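Local coordinates for putative Lipoprotein (Shewanella oneidensis, PDB 3U24) that is of unknown function but binds zinc and calcium ions and may be related to zinc metallopeptidases, at residues Phe25-Leu36 / Phe70-Phe81. Residues are numbered along the deposited sequence; the frame is centred on the assembly and turned at random.
Sequences FAQFSNAFIDDL and FVKAQQAKLKQF. With ZN (zinc ion), chain H.
Phe25 and Phe81 meet in a T-shaped pair: the CD1 edge of Phe25 stands over the centre of the Phe81 ring, centroids 5.2 Å apart and planes at 84°. Phe28 joins them, its CB 3.7 Å from Phe81 CZ, while its CE2 touches Leu78 CD2. With CG anti to the backbone N (chi1 162°), the Phe28 ring reaches across to the aliphatic base of Lys77. Further along, Phe70 slides its CE2 edge against Asp35 CB (3.6 Å) and takes Gln74 CG over the centre of one face.

That apolar part is tight, with Phe25 and Leu78 also touching helix 88-111; the other is wet and charged. Gln74, its chain bent, gives NE2 to Asp35 OD2 (3.0 Å, 139°), met on the anti side but somewhat out of the carboxylate plane, and a water links its OE1 to the same oxygen. Lys77 NZ adds a long salt bridge to Asp35 OD2 (3.7 Å) and a weak bond to a zinc-bound water. Asp35 OD1 binds the zinc ion at 2.3 Å, and two waters are further ligands. A leucine in place of Gln74 would probably leave Asp35 OD2 without its amide donor and the bridging water without its OE1 acceptor.

Together they make an antiparallel helix pair with an aromatic cluster at one end and a peripheral zinc site on its flank.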
loop_
_atom_site.group_PDB
_atom_site.type_symbol
_atom_site.label_atom_id
_atom_site.label_comp_id
_atom_site.label_asym_id
_atom_site.label_seq_id
_atom_site.Cartn_x
_atom_site.Cartn_y
_atom_site.Cartn_z
ATOM N N PHE A 25 13.143 27.233 5.273
ATOM C CA PHE A 25 12.500 25.955 5.412
ATOM C C PHE A 25 12.859 25.031 4.234
ATOM O O PHE A 25 13.062 23.839 4.431
ATOM C CB PHE A 25 10.993 26.056 5.539
ATOM C CG PHE A 25 10.372 24.757 5.922
ATOM C CD1 PHE A 25 10.405 24.334 7.221
ATOM C CD2 PHE A 25 9.835 23.941 4.967
ATOM C CE1 PHE A 25 9.896 23.101 7.578
ATOM C CE2 PHE A 25 9.303 22.723 5.298
ATOM C CZ PHE A 25 9.344 22.302 6.607
ATOM N N ALA A 26 12.941 25.585 3.034
ATOM C CA ALA A 26 13.319 24.788 1.861
ATOM C C ALA A 26 14.717 24.217 2.059
ATOM O O ALA A 26 14.947 23.049 1.754
ATOM C CB ALA A 26 13.243 25.615 0.570
ATOM N N GLN A 27 15.643 25.016 2.593
ATOM C CA GLN A 27 16.983 24.524 2.829
ATOM C C GLN A 27 16.949 23.431 3.874
ATOM O O GLN A 27 17.640 22.451 3.748
ATOM C CB GLN A 27 17.925 25.634 3.249
ATOM C CG GLN A 27 18.270 26.570 2.098
ATOM C CD GLN A 27 18.996 27.815 2.542
ATOM O OE1 GLN A 27 18.560 28.539 3.446
ATOM N NE2 GLN A 27 20.118 28.087 1.878
ATOM N N PHE A 28 16.122 23.593 4.890
ATOM C CA PHE A 28 16.043 22.618 5.927
ATOM C C PHE A 28 15.521 21.289 5.423
ATOM O O PHE A 28 16.108 20.289 5.739
ATOM C CB PHE A 28 15.172 23.081 7.049
ATOM C CG PHE A 28 14.734 21.969 7.915
ATOM C CD1 PHE A 28 15.624 21.391 8.818
ATOM C CD2 PHE A 28 13.461 21.474 7.820
ATOM C CE1 PHE A 28 15.223 20.353 9.613
ATOM C CE2 PHE A 28 13.065 20.424 8.615
ATOM C CZ PHE A 28 13.948 19.869 9.501
ATOM N N SER A 29 14.408 21.296 4.688
ATOM C CA SER A 29 13.848 20.099 4.031
ATOM C C SER A 29 14.886 19.301 3.268
ATOM O O SER A 29 14.962 18.101 3.427
ATOM C CB SER A 29 12.799 20.465 2.982
ATOM O OG SER A 29 11.701 21.097 3.543
ATOM N N ASN A 30 15.645 19.954 2.402
ATOM C CA ASN A 30 16.696 19.259 1.668
ATOM C C ASN A 30 17.826 18.709 2.603
ATOM O O ASN A 30 18.282 17.566 2.409
ATOM C CB ASN A 30 17.219 20.091 0.478
ATOM C CG ASN A 30 16.232 20.084 -0.719
ATOM O OD1 ASN A 30 15.608 19.053 -1.042
ATOM N ND2 ASN A 30 16.057 21.242 -1.355
ATOM N N ALA A 31 18.208 19.474 3.632
ATOM C CA ALA A 31 19.202 18.980 4.588
ATOM C C ALA A 31 18.650 17.816 5.407
ATOM O O ALA A 31 19.378 16.910 5.767
ATOM C CB ALA A 31 19.668 20.094 5.512
ATOM N N PHE A 32 17.364 17.835 5.697
ATOM C CA PHE A 32 16.764 16.759 6.437
ATOM C C PHE A 32 16.858 15.428 5.658
ATOM O O PHE A 32 17.233 14.397 6.191
ATOM C CB PHE A 32 15.293 17.070 6.735
ATOM C CG PHE A 32 14.554 15.905 7.291
ATOM C CD1 PHE A 32 14.702 15.564 8.590
ATOM C CD2 PHE A 32 13.767 15.128 6.490
ATOM C CE1 PHE A 32 14.061 14.476 9.125
ATOM C CE2 PHE A 32 13.115 14.033 6.998
ATOM C CZ PHE A 32 13.275 13.706 8.322
ATOM N N ILE A 33 16.448 15.449 4.406
ATOM C CA ILE A 33 16.539 14.277 3.543
ATOM C C ILE A 33 18.001 13.843 3.423
ATOM O O ILE A 33 18.312 12.662 3.577
ATOM C CB ILE A 33 15.902 14.547 2.153
ATOM C CG1 ILE A 33 14.373 14.753 2.300
ATOM C CG2 ILE A 33 16.234 13.442 1.142
ATOM C CD1 ILE A 33 13.713 13.654 3.105
ATOM N N ASP A 34 18.917 14.777 3.198
ATOM C CA ASP A 34 20.318 14.391 3.218
ATOM C C ASP A 34 20.745 13.681 4.509
ATOM O O ASP A 34 21.431 12.659 4.445
ATOM C CB ASP A 34 21.204 15.572 2.942
ATOM C CG ASP A 34 21.134 16.019 1.482
ATOM O OD1 ASP A 34 20.638 15.231 0.630
ATOM O OD2 ASP A 34 21.582 17.158 1.202
ATOM N N ASP A 35 20.299 14.179 5.661
ATOM C CA ASP A 35 20.640 13.561 6.905
ATOM C C ASP A 35 19.963 12.228 7.068
ATOM O O ASP A 35 20.544 11.341 7.649
ATOM C CB ASP A 35 20.264 14.451 8.087
ATOM C CG ASP A 35 21.123 15.692 8.158
ATOM O OD1 ASP A 35 22.186 15.667 7.513
ATOM O OD2 ASP A 35 20.745 16.691 8.836
ATOM N N LEU A 36 18.741 12.085 6.567
ATOM C CA LEU A 36 18.038 10.821 6.675
ATOM C C LEU A 36 18.806 9.776 5.902
ATOM O O LEU A 36 18.974 8.692 6.392
ATOM C CB LEU A 36 16.596 10.912 6.180
ATOM C CG LEU A 36 15.724 9.688 6.407
ATOM C CD1 LEU A 36 15.600 9.354 7.880
ATOM C CD2 LEU A 36 14.367 9.876 5.711
ATOM N N PHE A 70 19.049 11.142 16.032
ATOM C CA PHE A 70 18.646 11.844 14.823
ATOM C C PHE A 70 17.251 12.442 14.991
ATOM O O PHE A 70 17.052 13.576 14.610
ATOM C CB PHE A 70 18.736 10.912 13.624
ATOM C CG PHE A 70 18.092 11.414 12.370
ATOM C CD1 PHE A 70 16.756 11.143 12.109
ATOM C CD2 PHE A 70 18.835 12.091 11.421
ATOM C CE1 PHE A 70 16.157 11.568 10.954
ATOM C CE2 PHE A 70 18.239 12.474 10.233
ATOM C CZ PHE A 70 16.898 12.231 10.011
ATOM N N VAL A 71 16.307 11.679 15.552
ATOM C CA VAL A 71 14.968 12.181 15.805
ATOM C C VAL A 71 15.056 13.449 16.668
ATOM O O VAL A 71 14.512 14.493 16.320
ATOM C CB VAL A 71 14.068 11.105 16.475
ATOM C CG1 VAL A 71 12.803 11.727 17.020
ATOM C CG2 VAL A 71 13.748 9.980 15.479
ATOM N N LYS A 72 15.752 13.355 17.791
ATOM C CA LYS A 72 15.921 14.502 18.688
ATOM C C LYS A 72 16.523 15.727 18.005
ATOM O O LYS A 72 16.012 16.820 18.196
ATOM C CB LYS A 72 16.733 14.126 19.937
ATOM N N ALA A 73 17.587 15.572 17.219
ATOM C CA ALA A 73 18.226 16.732 16.596
ATOM C C ALA A 73 17.346 17.327 15.485
ATOM O O ALA A 73 17.325 18.558 15.305
ATOM C CB ALA A 73 19.618 16.387 16.028
ATOM N N GLN A 74 16.647 16.488 14.720
ATOM C CA GLN A 74 15.854 17.023 13.604
ATOM C C GLN A 74 14.596 17.653 14.142
ATOM O O GLN A 74 14.175 18.727 13.675
ATOM C CB GLN A 74 15.522 15.994 12.570
ATOM C CG GLN A 74 16.737 15.360 11.926
ATOM C CD GLN A 74 17.591 16.340 11.143
ATOM O OE1 GLN A 74 17.082 17.312 10.576
ATOM N NE2 GLN A 74 18.889 16.090 11.126
ATOM N N GLN A 75 14.009 17.035 15.152
ATOM C CA GLN A 75 12.887 17.696 15.828
ATOM C C GLN A 75 13.248 19.075 16.354
ATOM O O GLN A 75 12.445 19.993 16.225
ATOM C CB GLN A 75 12.362 16.872 16.995
ATOM C CG GLN A 75 11.352 15.837 16.553
ATOM C CD GLN A 75 10.992 14.868 17.665
ATOM O OE1 GLN A 75 11.718 14.726 18.688
ATOM N NE2 GLN A 75 9.869 14.205 17.486
ATOM N N ALA A 76 14.445 19.237 16.923
ATOM C CA ALA A 76 14.815 20.551 17.492
ATOM C C ALA A 76 15.039 21.579 16.364
ATOM O O ALA A 76 14.700 22.741 16.530
ATOM C CB ALA A 76 16.021 20.473 18.431
ATOM N N LYS A 77 15.534 21.132 15.209
ATOM C CA LYS A 77 15.639 21.993 14.033
ATOM C C LYS A 77 14.253 22.389 13.491
ATOM O O LYS A 77 14.029 23.551 13.126
ATOM C CB LYS A 77 16.431 21.307 12.928
ATOM C CG LYS A 77 17.920 21.209 13.201
ATOM C CD LYS A 77 18.617 20.384 12.114
ATOM C CE LYS A 77 20.140 20.480 12.202
ATOM N NZ LYS A 77 20.781 19.597 11.186
ATOM N N LEU A 78 13.318 21.439 13.480
ATOM C CA LEU A 78 11.956 21.727 13.074
ATOM C C LEU A 78 11.343 22.818 13.903
ATOM O O LEU A 78 10.680 23.700 13.356
ATOM C CB LEU A 78 11.016 20.533 13.229
ATOM C CG LEU A 78 10.544 19.725 12.060
ATOM C CD1 LEU A 78 9.375 18.792 12.492
ATOM C CD2 LEU A 78 10.182 20.616 10.894
ATOM N N LYS A 79 11.490 22.700 15.217
ATOM C CA LYS A 79 10.849 23.633 16.158
ATOM C C LYS A 79 11.362 25.063 16.033
ATOM O O LYS A 79 10.742 25.972 16.526
ATOM C CB LYS A 79 10.995 23.161 17.625
ATOM C CG LYS A 79 9.872 22.255 18.123
ATOM C CD LYS A 79 10.183 21.648 19.509
ATOM C CE LYS A 79 10.606 20.165 19.421
ATOM N NZ LYS A 79 11.711 19.757 20.354
ATOM N N GLN A 80 12.490 25.264 15.383
ATOM C CA GLN A 80 12.948 26.604 15.039
ATOM C C GLN A 80 12.088 27.355 14.019
ATOM O O GLN A 80 12.244 28.544 13.878
ATOM C CB GLN A 80 14.381 26.550 14.500
ATOM C CG GLN A 80 15.417 27.044 15.482
ATOM C CD GLN A 80 16.507 26.034 15.704
ATOM O OE1 GLN A 80 17.375 25.818 14.842
ATOM N NE2 GLN A 80 16.461 25.387 16.864
ATOM N N PHE A 81 11.216 26.683 13.289
ATOM C CA PHE A 81 10.433 27.365 12.258
ATOM C C PHE A 81 9.073 27.692 12.805
ATOM O O PHE A 81 8.370 26.786 13.283
ATOM C CB PHE A 81 10.278 26.490 11.002
ATOM C CG PHE A 81 11.551 26.331 10.251
ATOM C CD1 PHE A 81 11.999 27.340 9.410
ATOM C CD2 PHE A 81 12.337 25.214 10.420
ATOM C CE1 PHE A 81 13.207 27.227 8.754
ATOM C CE2 PHE A 81 13.546 25.087 9.756
ATOM C CZ PHE A 81 13.978 26.094 8.910
HETATM ZN ZN ZN H . 23.859 17.233 7.505
HETATM O O HOH W 1 22.379 18.281 6.032
HETATM O O HOH W 2 18.422 18.740 8.744
HETATM O O HOH W 3 22.841 19.122 8.884
#